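Local coordinates for protein urea carboxylase (Thermus thermophilus, PDB 3OEP) that is of unknown function but is a KipI-KipA homologue built of cyclophilin-like domains and is not thought to be an allophanate hydrolase, at residues L36-P41 against L247-P252; D85-P90 against H140-V145; A105-P110 against V155-Y160; P205-P210 against R354-R359; L273-Y278 against A418-V423. All coordinates share one frame; numbering follows the deposited sequence.

Interaction 1 (L36-P41 against L247-P252); sequences LLDAVP and LARSGP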
# COMPACT_ATOMS: atom_id res chain seq x y z
N LEU A 36 -12.86 10.34 -8.45
CA LEU A 36 -12.87 9.52 -7.24
C LEU A 36 -11.72 8.53 -7.31
O LEU A 36 -11.62 7.76 -8.27
CB LEU A 36 -14.19 8.76 -7.08
CG LEU A 36 -14.29 7.95 -5.79
CD1 LEU A 36 -14.36 8.90 -4.59
CD2 LEU A 36 -15.48 7.01 -5.81
N LEU A 37 -10.86 8.55 -6.29
CA LEU A 37 -9.67 7.71 -6.23
C LEU A 37 -9.87 6.48 -5.35
O LEU A 37 -9.29 5.43 -5.62
CB LEU A 37 -8.48 8.53 -5.73
CG LEU A 37 -8.17 9.80 -6.53
CD1 LEU A 37 -6.94 10.50 -5.97
CD2 LEU A 37 -7.99 9.50 -8.01
N ASP A 38 -10.67 6.61 -4.29
CA ASP A 38 -10.97 5.47 -3.43
C ASP A 38 -12.20 5.75 -2.58
O ASP A 38 -12.52 6.91 -2.30
CB ASP A 38 -9.78 5.14 -2.52
CG ASP A 38 -9.43 3.66 -2.50
OD1 ASP A 38 -10.19 2.84 -3.05
OD2 ASP A 38 -8.37 3.32 -1.93
N ALA A 39 -12.88 4.68 -2.18
CA ALA A 39 -14.00 4.72 -1.26
C ALA A 39 -13.84 3.51 -0.35
O ALA A 39 -14.04 2.37 -0.78
CB ALA A 39 -15.32 4.66 -2.01
N VAL A 40 -13.45 3.75 0.89
CA VAL A 40 -13.06 2.67 1.79
C VAL A 40 -13.91 2.68 3.06
O VAL A 40 -13.81 3.59 3.88
CB VAL A 40 -11.57 2.78 2.19
CG1 VAL A 40 -11.15 1.52 2.96
CG2 VAL A 40 -10.68 2.97 0.96
N PRO A 41 -14.75 1.64 3.23
CA PRO A 41 -15.52 1.54 4.46
C PRO A 41 -14.83 0.64 5.48
O PRO A 41 -14.19 -0.35 5.13
CB PRO A 41 -16.82 0.91 3.97
CG PRO A 41 -16.36 -0.04 2.89
CD PRO A 41 -15.14 0.60 2.26
N LEU A 247 -5.86 -3.19 -1.12
CA LEU A 247 -4.87 -2.96 -2.16
C LEU A 247 -4.34 -1.53 -2.09
O LEU A 247 -5.11 -0.57 -2.14
CB LEU A 247 -5.47 -3.24 -3.54
CG LEU A 247 -5.88 -4.69 -3.77
CD1 LEU A 247 -6.74 -4.80 -5.02
CD2 LEU A 247 -4.66 -5.60 -3.84
N ALA A 248 -3.02 -1.41 -1.95
CA ALA A 248 -2.37 -0.11 -1.81
C ALA A 248 -2.44 0.69 -3.11
O ALA A 248 -2.62 0.13 -4.19
CB ALA A 248 -0.91 -0.29 -1.38
N ARG A 249 -2.29 2.01 -2.99
CA ARG A 249 -2.22 2.89 -4.15
C ARG A 249 -1.04 2.51 -5.04
O ARG A 249 -1.16 2.45 -6.26
CB ARG A 249 -2.05 4.34 -3.68
CG ARG A 249 -1.85 5.36 -4.79
CD ARG A 249 -2.96 5.34 -5.82
NE ARG A 249 -4.26 5.13 -5.20
CZ ARG A 249 -4.91 6.02 -4.46
NH1 ARG A 249 -4.40 7.23 -4.23
NH2 ARG A 249 -6.09 5.70 -3.93
N SER A 250 0.11 2.26 -4.40
CA SER A 250 1.34 1.95 -5.12
C SER A 250 1.65 3.09 -6.11
O SER A 250 1.39 4.25 -5.81
CB SER A 250 1.24 0.58 -5.80
OG SER A 250 2.48 0.18 -6.37
N GLY A 251 2.20 2.77 -7.28
CA GLY A 251 2.63 3.81 -8.20
C GLY A 251 3.98 4.39 -7.78
O GLY A 251 4.64 3.84 -6.90
N PRO A 252 4.38 5.50 -8.40
CA PRO A 252 5.71 6.05 -8.10
C PRO A 252 5.72 6.78 -6.77
O PRO A 252 4.74 7.45 -6.42
CB PRO A 252 5.97 7.01 -9.26
CG PRO A 252 4.60 7.45 -9.68
CD PRO A 252 3.65 6.33 -9.38
O HOH W 1 -6.87 2.83 -4.03

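Interaction 2 (D85-P90 against H140-V145); sequences DGEDLP and HPRPRV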
# COMPACT_ATOMS: atom_id res chain seq x y z
N ASP A 85 -5.91 -25.83 15.61
CA ASP A 85 -4.57 -26.26 15.98
C ASP A 85 -3.69 -25.07 16.33
O ASP A 85 -2.45 -25.16 16.30
CB ASP A 85 -3.94 -27.07 14.83
CG ASP A 85 -3.67 -26.22 13.58
OD1 ASP A 85 -4.15 -25.06 13.49
OD2 ASP A 85 -2.97 -26.72 12.66
N GLY A 86 -4.32 -23.94 16.65
CA GLY A 86 -3.60 -22.69 16.86
C GLY A 86 -2.62 -22.76 18.02
O GLY A 86 -2.91 -23.38 19.05
N GLU A 87 -1.47 -22.12 17.83
CA GLU A 87 -0.39 -22.15 18.81
C GLU A 87 -0.80 -21.54 20.16
O GLU A 87 -0.26 -21.90 21.19
CB GLU A 87 0.83 -21.40 18.25
CG GLU A 87 2.11 -21.52 19.09
CD GLU A 87 3.29 -20.80 18.46
OE1 GLU A 87 3.46 -20.88 17.22
OE2 GLU A 87 4.06 -20.15 19.20
N ASP A 88 -1.77 -20.62 20.14
CA ASP A 88 -2.22 -19.93 21.35
C ASP A 88 -3.48 -20.53 21.98
O ASP A 88 -3.96 -20.03 23.01
CB ASP A 88 -2.49 -18.45 21.04
CG ASP A 88 -1.24 -17.72 20.59
OD1 ASP A 88 -0.15 -17.97 21.16
OD2 ASP A 88 -1.35 -16.88 19.66
N LEU A 89 -4.03 -21.58 21.39
CA LEU A 89 -5.30 -22.13 21.86
C LEU A 89 -5.25 -22.53 23.34
O LEU A 89 -6.14 -22.15 24.12
CB LEU A 89 -5.77 -23.28 20.95
CG LEU A 89 -7.14 -23.89 21.19
CD1 LEU A 89 -8.22 -22.84 21.13
CD2 LEU A 89 -7.41 -24.98 20.15
N PRO A 90 -4.19 -23.25 23.77
CA PRO A 90 -4.12 -23.59 25.20
C PRO A 90 -4.06 -22.37 26.13
O PRO A 90 -4.71 -22.37 27.18
CB PRO A 90 -2.84 -24.42 25.30
CG PRO A 90 -2.66 -25.00 23.95
CD PRO A 90 -3.15 -23.95 23.00
N HIS A 140 3.42 -8.24 22.80
CA HIS A 140 4.37 -8.13 21.71
C HIS A 140 3.93 -9.02 20.56
O HIS A 140 3.66 -10.20 20.77
CB HIS A 140 5.76 -8.53 22.18
CG HIS A 140 6.27 -7.72 23.33
ND1 HIS A 140 6.54 -6.37 23.24
CD2 HIS A 140 6.55 -8.07 24.61
CE1 HIS A 140 6.96 -5.93 24.40
NE2 HIS A 140 6.98 -6.94 25.26
N PRO A 141 3.87 -8.47 19.34
CA PRO A 141 3.44 -9.28 18.20
C PRO A 141 4.49 -10.29 17.75
O PRO A 141 5.69 -10.11 17.99
CB PRO A 141 3.21 -8.24 17.10
CG PRO A 141 4.16 -7.13 17.43
CD PRO A 141 4.26 -7.10 18.94
N ARG A 142 4.03 -11.36 17.12
CA ARG A 142 4.92 -12.29 16.42
C ARG A 142 5.45 -11.61 15.17
O ARG A 142 4.71 -10.91 14.48
CB ARG A 142 4.16 -13.54 15.99
CG ARG A 142 3.76 -14.45 17.12
CD ARG A 142 3.23 -15.76 16.58
NE ARG A 142 3.10 -16.77 17.62
CZ ARG A 142 2.03 -16.91 18.42
NH1 ARG A 142 0.98 -16.10 18.31
NH2 ARG A 142 2.03 -17.87 19.33
N PRO A 143 6.74 -11.81 14.86
CA PRO A 143 7.25 -11.27 13.59
C PRO A 143 6.64 -11.93 12.35
O PRO A 143 6.54 -11.27 11.30
CB PRO A 143 8.77 -11.53 13.67
CG PRO A 143 8.95 -12.56 14.72
CD PRO A 143 7.80 -12.43 15.67
N ARG A 144 6.22 -13.19 12.45
CA ARG A 144 5.62 -13.89 11.31
C ARG A 144 4.51 -14.86 11.72
O ARG A 144 4.78 -15.98 12.16
CB ARG A 144 6.69 -14.64 10.52
CG ARG A 144 6.29 -14.98 9.09
CD ARG A 144 7.47 -15.54 8.32
NE ARG A 144 7.19 -15.71 6.89
CZ ARG A 144 7.22 -14.72 6.00
NH1 ARG A 144 7.51 -13.49 6.39
NH2 ARG A 144 6.95 -14.97 4.73
N VAL A 145 3.26 -14.43 11.55
CA VAL A 145 2.10 -15.29 11.73
C VAL A 145 1.94 -16.01 10.39
O VAL A 145 2.09 -15.39 9.34
CB VAL A 145 0.85 -14.46 12.05
CG1 VAL A 145 -0.42 -15.34 12.03
CG2 VAL A 145 1.00 -13.75 13.41

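Interaction 3 (A105-P110 against V155-Y160); sequences ALHQKP and VQTGIY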
# COMPACT_ATOMS: atom_id res chain seq x y z
N ALA A 105 -15.99 -24.17 20.47
CA ALA A 105 -17.43 -24.02 20.33
C ALA A 105 -17.85 -22.55 20.32
O ALA A 105 -18.67 -22.13 19.49
CB ALA A 105 -18.16 -24.78 21.43
N LEU A 106 -17.28 -21.76 21.24
CA LEU A 106 -17.55 -20.32 21.28
C LEU A 106 -17.14 -19.64 19.98
O LEU A 106 -17.87 -18.79 19.47
CB LEU A 106 -16.83 -19.65 22.47
CG LEU A 106 -17.48 -19.86 23.84
CD1 LEU A 106 -16.52 -19.51 24.97
CD2 LEU A 106 -18.77 -19.06 23.98
N HIS A 107 -15.99 -20.01 19.44
CA HIS A 107 -15.53 -19.40 18.20
C HIS A 107 -16.48 -19.66 17.03
O HIS A 107 -16.70 -18.78 16.20
CB HIS A 107 -14.11 -19.83 17.83
CG HIS A 107 -13.54 -19.03 16.70
ND1 HIS A 107 -13.39 -19.53 15.42
CD2 HIS A 107 -13.16 -17.73 16.64
CE1 HIS A 107 -12.91 -18.58 14.64
NE2 HIS A 107 -12.77 -17.48 15.36
N GLN A 108 -17.05 -20.86 16.97
CA GLN A 108 -17.96 -21.24 15.89
C GLN A 108 -19.38 -20.73 16.07
O GLN A 108 -20.17 -20.78 15.14
CB GLN A 108 -18.02 -22.75 15.76
CG GLN A 108 -16.73 -23.39 15.33
CD GLN A 108 -16.77 -24.89 15.48
OE1 GLN A 108 -17.32 -25.60 14.64
NE2 GLN A 108 -16.17 -25.38 16.56
N LYS A 109 -19.73 -20.27 17.27
CA LYS A 109 -21.13 -19.94 17.58
C LYS A 109 -21.73 -18.77 16.76
O LYS A 109 -22.82 -18.92 16.21
CB LYS A 109 -21.32 -19.70 19.08
CG LYS A 109 -22.77 -19.61 19.52
CD LYS A 109 -22.88 -19.63 21.04
CE LYS A 109 -24.34 -19.55 21.50
NZ LYS A 109 -24.89 -18.17 21.40
N PRO A 110 -21.05 -17.62 16.68
CA PRO A 110 -21.70 -16.49 16.01
C PRO A 110 -21.85 -16.61 14.50
O PRO A 110 -21.10 -17.32 13.85
CB PRO A 110 -20.76 -15.30 16.32
CG PRO A 110 -19.91 -15.74 17.43
CD PRO A 110 -19.76 -17.23 17.27
N VAL A 155 -13.32 -8.24 20.70
CA VAL A 155 -14.58 -8.57 20.02
C VAL A 155 -14.39 -9.03 18.56
O VAL A 155 -15.36 -9.38 17.89
CB VAL A 155 -15.55 -7.35 20.07
CG1 VAL A 155 -15.09 -6.26 19.11
CG2 VAL A 155 -16.99 -7.78 19.78
N GLN A 156 -13.14 -9.04 18.08
CA GLN A 156 -12.87 -9.34 16.68
C GLN A 156 -12.18 -10.68 16.45
O GLN A 156 -11.40 -11.15 17.28
CB GLN A 156 -12.01 -8.24 16.06
CG GLN A 156 -12.65 -6.88 16.10
CD GLN A 156 -11.88 -5.89 15.26
OE1 GLN A 156 -12.23 -5.65 14.11
NE2 GLN A 156 -10.80 -5.35 15.81
N THR A 157 -12.48 -11.28 15.30
CA THR A 157 -11.73 -12.42 14.82
C THR A 157 -11.31 -12.12 13.39
O THR A 157 -11.91 -11.29 12.71
CB THR A 157 -12.53 -13.75 14.96
OG1 THR A 157 -11.69 -14.87 14.62
CG2 THR A 157 -13.77 -13.76 14.08
N GLY A 158 -10.24 -12.77 12.94
CA GLY A 158 -9.71 -12.49 11.62
C GLY A 158 -8.98 -13.68 11.04
O GLY A 158 -8.71 -14.66 11.74
N ILE A 159 -8.69 -13.60 9.74
CA ILE A 159 -7.97 -14.64 9.03
C ILE A 159 -6.81 -13.99 8.29
O ILE A 159 -7.03 -13.13 7.44
CB ILE A 159 -8.85 -15.38 8.02
CG1 ILE A 159 -10.14 -15.91 8.68
CG2 ILE A 159 -8.06 -16.53 7.37
CD1 ILE A 159 -11.19 -16.38 7.72
N TYR A 160 -5.58 -14.36 8.65
CA TYR A 160 -4.39 -13.84 7.98
C TYR A 160 -4.30 -14.50 6.59
O TYR A 160 -4.11 -15.70 6.51
CB TYR A 160 -3.12 -14.14 8.80
CG TYR A 160 -3.00 -13.35 10.09
CD1 TYR A 160 -2.12 -12.28 10.19
CD2 TYR A 160 -3.75 -13.68 11.21
CE1 TYR A 160 -2.00 -11.55 11.37
CE2 TYR A 160 -3.64 -12.96 12.40
CZ TYR A 160 -2.77 -11.89 12.47
OH TYR A 160 -2.64 -11.16 13.64

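Interaction 4 (P205-P210 against R354-R359); sequences PPEPRP and RGRIGR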
# COMPACT_ATOMS: atom_id res chain seq x y z
N PRO A 205 -3.99 -24.89 3.25
CA PRO A 205 -3.86 -24.40 1.88
C PRO A 205 -2.47 -23.83 1.63
O PRO A 205 -1.84 -23.33 2.56
CB PRO A 205 -4.91 -23.29 1.78
CG PRO A 205 -5.87 -23.56 2.88
CD PRO A 205 -5.06 -24.19 3.97
N PRO A 206 -1.98 -23.91 0.39
CA PRO A 206 -0.69 -23.28 0.10
C PRO A 206 -0.72 -21.77 0.31
O PRO A 206 -1.79 -21.15 0.27
CB PRO A 206 -0.44 -23.63 -1.38
CG PRO A 206 -1.76 -24.00 -1.94
CD PRO A 206 -2.63 -24.47 -0.81
N GLU A 207 0.45 -21.16 0.52
CA GLU A 207 0.54 -19.71 0.56
C GLU A 207 0.22 -19.18 -0.83
O GLU A 207 0.59 -19.81 -1.83
CB GLU A 207 1.94 -19.24 0.93
CG GLU A 207 2.36 -19.52 2.34
CD GLU A 207 3.64 -18.80 2.72
OE1 GLU A 207 4.19 -18.05 1.87
OE2 GLU A 207 4.11 -18.99 3.86
N PRO A 208 -0.45 -18.01 -0.91
CA PRO A 208 -0.65 -17.37 -2.20
C PRO A 208 0.66 -17.24 -2.97
O PRO A 208 1.67 -16.84 -2.40
CB PRO A 208 -1.19 -15.99 -1.83
CG PRO A 208 -1.83 -16.16 -0.51
CD PRO A 208 -1.09 -17.26 0.19
N ARG A 209 0.63 -17.59 -4.25
CA ARG A 209 1.80 -17.49 -5.10
C ARG A 209 1.81 -16.12 -5.78
O ARG A 209 0.75 -15.65 -6.19
CB ARG A 209 1.75 -18.61 -6.14
CG ARG A 209 2.97 -18.70 -7.01
CD ARG A 209 3.02 -20.03 -7.72
NE ARG A 209 1.80 -20.32 -8.47
CZ ARG A 209 1.51 -19.86 -9.69
NH1 ARG A 209 2.36 -19.07 -10.34
NH2 ARG A 209 0.36 -20.19 -10.26
N PRO A 210 2.98 -15.48 -5.90
CA PRO A 210 3.01 -14.16 -6.55
C PRO A 210 2.42 -14.17 -7.96
O PRO A 210 2.61 -15.14 -8.70
CB PRO A 210 4.51 -13.82 -6.59
CG PRO A 210 5.11 -14.61 -5.48
CD PRO A 210 4.32 -15.88 -5.42
N ARG A 354 2.94 -6.34 -0.80
CA ARG A 354 2.22 -6.92 0.33
C ARG A 354 1.26 -8.01 -0.13
O ARG A 354 1.15 -9.07 0.50
CB ARG A 354 1.47 -5.82 1.11
CG ARG A 354 0.82 -6.29 2.39
CD ARG A 354 0.14 -5.16 3.16
NE ARG A 354 1.09 -4.16 3.64
CZ ARG A 354 1.28 -2.94 3.12
NH1 ARG A 354 2.19 -2.14 3.66
NH2 ARG A 354 0.57 -2.51 2.07
N GLY A 355 0.56 -7.76 -1.24
CA GLY A 355 -0.40 -8.73 -1.79
C GLY A 355 0.18 -9.73 -2.78
O GLY A 355 -0.57 -10.49 -3.39
N ARG A 356 1.51 -9.73 -2.93
CA ARG A 356 2.20 -10.57 -3.92
C ARG A 356 1.63 -10.38 -5.34
O ARG A 356 1.47 -11.34 -6.10
CB ARG A 356 2.19 -12.04 -3.48
CG ARG A 356 2.89 -12.25 -2.15
CD ARG A 356 2.95 -13.71 -1.75
NE ARG A 356 3.66 -13.89 -0.48
CZ ARG A 356 3.87 -15.06 0.11
NH1 ARG A 356 3.43 -16.19 -0.43
NH2 ARG A 356 4.53 -15.10 1.26
N ILE A 357 1.33 -9.13 -5.67
CA ILE A 357 0.93 -8.75 -7.01
C ILE A 357 2.16 -8.07 -7.62
O ILE A 357 2.62 -7.03 -7.14
CB ILE A 357 -0.28 -7.80 -6.98
CG1 ILE A 357 -1.51 -8.51 -6.40
CG2 ILE A 357 -0.60 -7.28 -8.39
CD1 ILE A 357 -2.55 -7.57 -5.85
N GLY A 358 2.72 -8.70 -8.64
CA GLY A 358 3.99 -8.27 -9.21
C GLY A 358 5.16 -8.56 -8.27
O GLY A 358 5.00 -9.21 -7.24
N ARG A 359 6.33 -8.07 -8.65
CA ARG A 359 7.56 -8.32 -7.90
C ARG A 359 8.66 -7.38 -8.36
O ARG A 359 8.56 -6.81 -9.44
CB ARG A 359 8.03 -9.76 -8.12
CG ARG A 359 8.27 -10.09 -9.58
CD ARG A 359 9.01 -11.39 -9.74
NE ARG A 359 9.09 -11.76 -11.15
CZ ARG A 359 9.95 -11.25 -12.03
NH1 ARG A 359 10.84 -10.33 -11.66
NH2 ARG A 359 9.92 -11.67 -13.29

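Interaction 5 (L273-Y278 against A418-V423); sequences LLEFAY and ADRVGV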
# COMPACT_ATOMS: atom_id res chain seq x y z
N LEU A 273 6.90 2.58 -16.20
CA LEU A 273 8.33 2.87 -16.24
C LEU A 273 9.00 2.22 -15.03
O LEU A 273 8.31 1.60 -14.21
CB LEU A 273 8.59 4.39 -16.30
CG LEU A 273 8.53 5.23 -15.02
CD1 LEU A 273 8.81 6.70 -15.37
CD2 LEU A 273 7.22 5.10 -14.32
N LEU A 274 10.32 2.32 -14.96
CA LEU A 274 11.09 1.69 -13.89
C LEU A 274 11.39 2.69 -12.77
O LEU A 274 11.84 3.79 -13.03
CB LEU A 274 12.40 1.15 -14.46
CG LEU A 274 13.21 0.22 -13.55
CD1 LEU A 274 12.35 -0.93 -13.07
CD2 LEU A 274 14.43 -0.30 -14.29
N GLU A 275 11.13 2.28 -11.52
CA GLU A 275 11.55 3.02 -10.34
C GLU A 275 12.62 2.18 -9.66
O GLU A 275 12.48 0.97 -9.55
CB GLU A 275 10.38 3.21 -9.36
CG GLU A 275 10.77 3.97 -8.09
CD GLU A 275 9.66 3.99 -7.06
OE1 GLU A 275 9.74 3.18 -6.12
OE2 GLU A 275 8.73 4.82 -7.19
N PHE A 276 13.70 2.83 -9.22
CA PHE A 276 14.71 2.15 -8.41
C PHE A 276 15.19 3.06 -7.28
O PHE A 276 15.17 4.28 -7.40
CB PHE A 276 15.90 1.70 -9.26
CG PHE A 276 16.43 2.75 -10.18
CD1 PHE A 276 17.52 3.53 -9.83
CD2 PHE A 276 15.82 2.98 -11.42
CE1 PHE A 276 18.00 4.51 -10.68
CE2 PHE A 276 16.29 3.96 -12.27
CZ PHE A 276 17.38 4.72 -11.90
N ALA A 277 15.61 2.44 -6.19
CA ALA A 277 16.00 3.18 -5.00
C ALA A 277 17.30 2.66 -4.41
O ALA A 277 17.53 1.45 -4.39
CB ALA A 277 14.89 3.13 -3.96
N TYR A 278 18.14 3.58 -3.95
CA TYR A 278 19.38 3.29 -3.22
C TYR A 278 20.48 2.68 -4.11
O TYR A 278 21.59 3.22 -4.19
CB TYR A 278 19.09 2.42 -1.97
CG TYR A 278 18.17 3.08 -0.93
CD1 TYR A 278 16.80 2.82 -0.91
CD2 TYR A 278 18.69 3.96 0.02
CE1 TYR A 278 15.96 3.44 0.04
CE2 TYR A 278 17.86 4.57 0.97
CZ TYR A 278 16.51 4.30 0.98
OH TYR A 278 15.71 4.92 1.93
N ALA A 418 13.34 4.78 5.75
CA ALA A 418 12.43 5.26 4.71
C ALA A 418 12.28 4.23 3.62
O ALA A 418 13.27 3.74 3.08
CB ALA A 418 12.94 6.56 4.12
N ASP A 419 11.03 3.90 3.28
CA ASP A 419 10.77 3.04 2.14
C ASP A 419 9.43 3.44 1.52
O ASP A 419 8.92 4.53 1.79
CB ASP A 419 10.86 1.56 2.54
CG ASP A 419 9.84 1.15 3.59
OD1 ASP A 419 8.84 1.86 3.83
OD2 ASP A 419 10.04 0.06 4.17
N ARG A 420 8.87 2.58 0.67
CA ARG A 420 7.62 2.92 -0.02
C ARG A 420 6.40 2.86 0.91
O ARG A 420 5.36 3.42 0.59
CB ARG A 420 7.39 2.01 -1.22
CG ARG A 420 8.40 2.21 -2.35
CD ARG A 420 8.23 1.17 -3.45
NE ARG A 420 6.84 1.10 -3.89
CZ ARG A 420 6.28 1.89 -4.80
NH1 ARG A 420 6.98 2.83 -5.44
NH2 ARG A 420 5.00 1.74 -5.09
N VAL A 421 6.53 2.15 2.03
CA VAL A 421 5.44 2.06 3.00
C VAL A 421 5.35 3.35 3.82
O VAL A 421 4.26 3.89 4.04
CB VAL A 421 5.60 0.84 3.93
CG1 VAL A 421 4.54 0.85 5.02
CG2 VAL A 421 5.54 -0.46 3.13
N GLY A 422 6.50 3.85 4.27
CA GLY A 422 6.52 5.10 4.98
C GLY A 422 7.89 5.53 5.46
O GLY A 422 8.90 4.87 5.19
N VAL A 423 7.91 6.65 6.18
CA VAL A 423 9.14 7.25 6.68
C VAL A 423 9.03 7.32 8.19
O VAL A 423 8.14 7.99 8.72
CB VAL A 423 9.34 8.66 6.08
CG1 VAL A 423 10.66 9.28 6.56
CG2 VAL A 423 9.32 8.60 4.56
O HOH W 2 15.91 3.78 4.58

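Interaction 1 (L36-P41 against L247-P252)
R249 reaches D38 and L37 with a single atom, NH2. R249 NH2 lies 3.9 Å from D38 OD2, a long salt bridge, and 3.6 Å from L37 O, too far for a firm bond. The carboxylate and guanidinium planes stand 59° apart, and the two side chains run antiparallel past one another instead of meeting head on. Water 1 supplements the long pairing: it sits at the guanidinium edge, in its plane, accepts from R249 NH2 at 3.0 Å and makes a weak bond to D38 OD2. L37 CB and D38 CB pass 4.1 and 4.0 Å from R249 NH2.

The guanidinium owes its place to a folded chain. CG of R249 is anti to its N (chi1 175°), but the chain then bends at chi2 and chi3. Its firmer polar partners lie outside the two segments: NH2 makes a salt bridge with E49, and NE bonds to R239 O. D38 is likewise held from outside, through OD1 to G243 N. E49, on strand 45-50, serves both sides, since L37 and D38 each face it across the sheet. This buried contact therefore links the loop 247-252 of the carboxyltransferase A/B region to strand 36-42 of the C/D region at a classic beta bulge.

Interaction 2 (D85-P90 against H140-V145)
NH2 of R142 is shared by two acidic side chains. It donates to D88 OD1 at 2.8 Å in an almost straight bond (172° at the hydrogen) and to E87 OE2 at 3.1 Å. NH1 beside it donates to D88 OD2, also at 2.8 Å, so D88 is gripped end-on by two nitrogens, one for each carboxylate oxygen, and both bonds arrive on the syn side. The arginine and the aspartate come from opposite directions, their flat groups moderately twisted against each other. E87 is different: its carboxylate stands nearly upright to the guanidinium, at 79°, so that NH2 meets OE2 from above the carboxylate plane, although OE2 itself lies at the guanidinium edge. CG of E87 passes 3.7 Å from NH2 of R142.

Both partners of R142 come from the type I turn G86 to L89, which leads into helix 89-96. R142 reaches the turn with a chain extended from CG to NE, while its backbone is bonded to G166. The D88 end of the network has further support: OD1 makes a salt bridge with K138 and OD2 accepts from L170 N, on strand 169-174. The buried aspartate thus has both oxygens shared between an arginine and another donor, whereas the glutamate is exposed to solvent. Chemically, the paired syn bonds hold D88 and R142 in a fixed mutual orientation, with E87 probably adding charge balance from the solvent side, and K138 probably offsetting the extra negative charge gathered around one arginine.

Interaction 3 (A105-P110 against V155-Y160)
The imidazole of H107 points its NE2 edge at the hydroxyl of T157, and this one bond makes up most of the contact. NE2 donates to OG1 at 2.9 Å, almost straight at 172°, with the oxygen lying in the ring plane. CD2 and CE1 of H107 are 3.8 and 3.9 Å from T157 OG1, so the hydroxyl lies nearly symmetrically off the NE2 corner; T157 CB is 3.8 Å from H107 NE2, and CG2 stays a little farther off. On T157, OG1 is anti to the backbone N (chi1 -173°), which turns the oxygen toward the helix.

Each polar end has a second partner. ND1 of H107 is hydrogen-bonded to Y84 OH, so both ring nitrogens are engaged, which probably holds the ring against flipping. OG1 of T157 is also bonded to A151 O on the adjacent strand, and the hydroxyl links histidine and sheet. A phenylalanine in place of H107 would probably leave T157 OG1 without its N-H donor and Y84 OH without its ring nitrogen.

The site is buried, with the F197 ring meeting that of H107 at about 45°. H107 projects from helix 100-108 onto the sheet, touching V150 and V152 of strand 149-153. T157, on strand 156-159, packs between that strand and L126 of strand 124-127, while F197 of strand 194-199 borders both residues.

Interaction 4 (P205-P210 against R354-R359)
The guanidinium of R356 is met by the 205-210 segment at its edge, not over a face: E207 OE1 and P208 O both lie close to its plane. R356 opens a G1 beta bulge, in which it and I357 both face D352, and its backbone takes the left-handed conformation (phi 53°). From this turn the side chain runs out extended from CG to NE and lays its end along the proline-rich loop.

Two nitrogens converge on one carboxylate oxygen. R356 NH1 donates to E207 OE1 at 3.1 Å and NH2 at 3.0 Å, both from the same face of the carboxylate, whose plane is turned 45° from the guanidinium. NH1 also gives a shorter bond, 2.7 Å, to P208 O, approaching nearly along the C=O axis. CD of R356 is 3.4 Å from P208 O, so arginine chain and loop backbone run close together. A leucine in place of R356 would probably leave the E207 carboxylate without its positive mate and P208 O without this donor, setting the glutamate free to turn.

Beyond the arginine the two chains stay close, with L211 bonded through its backbone to R356 and G358. R359 makes a salt bridge with E212. The contact lies at the surface, and several of its residues also touch a crystal neighbour, so the pose of E207 may partly reflect packing. Where the backbones come closest, P210 CA sits 3.2 Å from R356 O in a CA-H...O contact, 138° at the hydrogen.

Interaction 5 (L273-Y278 against A418-V423)
E275 and R420 form the close, buried half of this contact, while Y278 and A418 meet on the looser, wetter side. R420 NH1 donates to E275 OE1 at 2.9 Å on the syn side of the carboxylate; the hydrogen bond within this salt bridge is bent, 143° at the hydrogen. E275 OE2 stands at the guanidinium edge, 3.2 Å from R420 NH1. The glutamate reaches out extended from strand 273-277, whereas the arginine chain bends at chi3, which leaves NH1 beside the carboxylate.

On the other side Y278 turns its ring edge toward the backbone of A418, with OH 2.9 Å from A418 O and 3.9 Å from A418 CB. Water 2 joins them too, donating to Y278 OH and accepting from A418 N at 3.0 Å. D419 OD1 accepts from V421 N in an Asx turn and from G422 N, which completes the Asx motif of the loop carrying R420.

The buried carboxylate is richly served: OE1 also pairs with R331, and OE2 bonds to Y333 OH and L253 N. R420 in turn reaches D459 and G251 O. Two arginines on one glutamate, with an aspartate behind one of them, probably balance these buried charges.

Overall arrangement
Interactions 1, 4 and 5 gather near the middle of the chain. Interactions 1 and 5, whose centres are about 17 Å apart, touch where P252 CA packs 3.4 Å from E275 OE2; 1 and 4 meet by packing, L247 CD2 lying 3.5 Å from I357 CD1. Interactions 2 and 3 belong together in the C/D region, centres about 15 Å apart, with V145 CG1 3.8 Å from Y160 CG. Interactions 3 and 5 are farthest apart, at about 37 Å between centres, on opposite sides of the chain's centre. Interaction 1 joins the C/D and A/B regions directly, and interaction 4 ties the loop after strand 194-199 to the A/B region. None of the five is tied to a known active site.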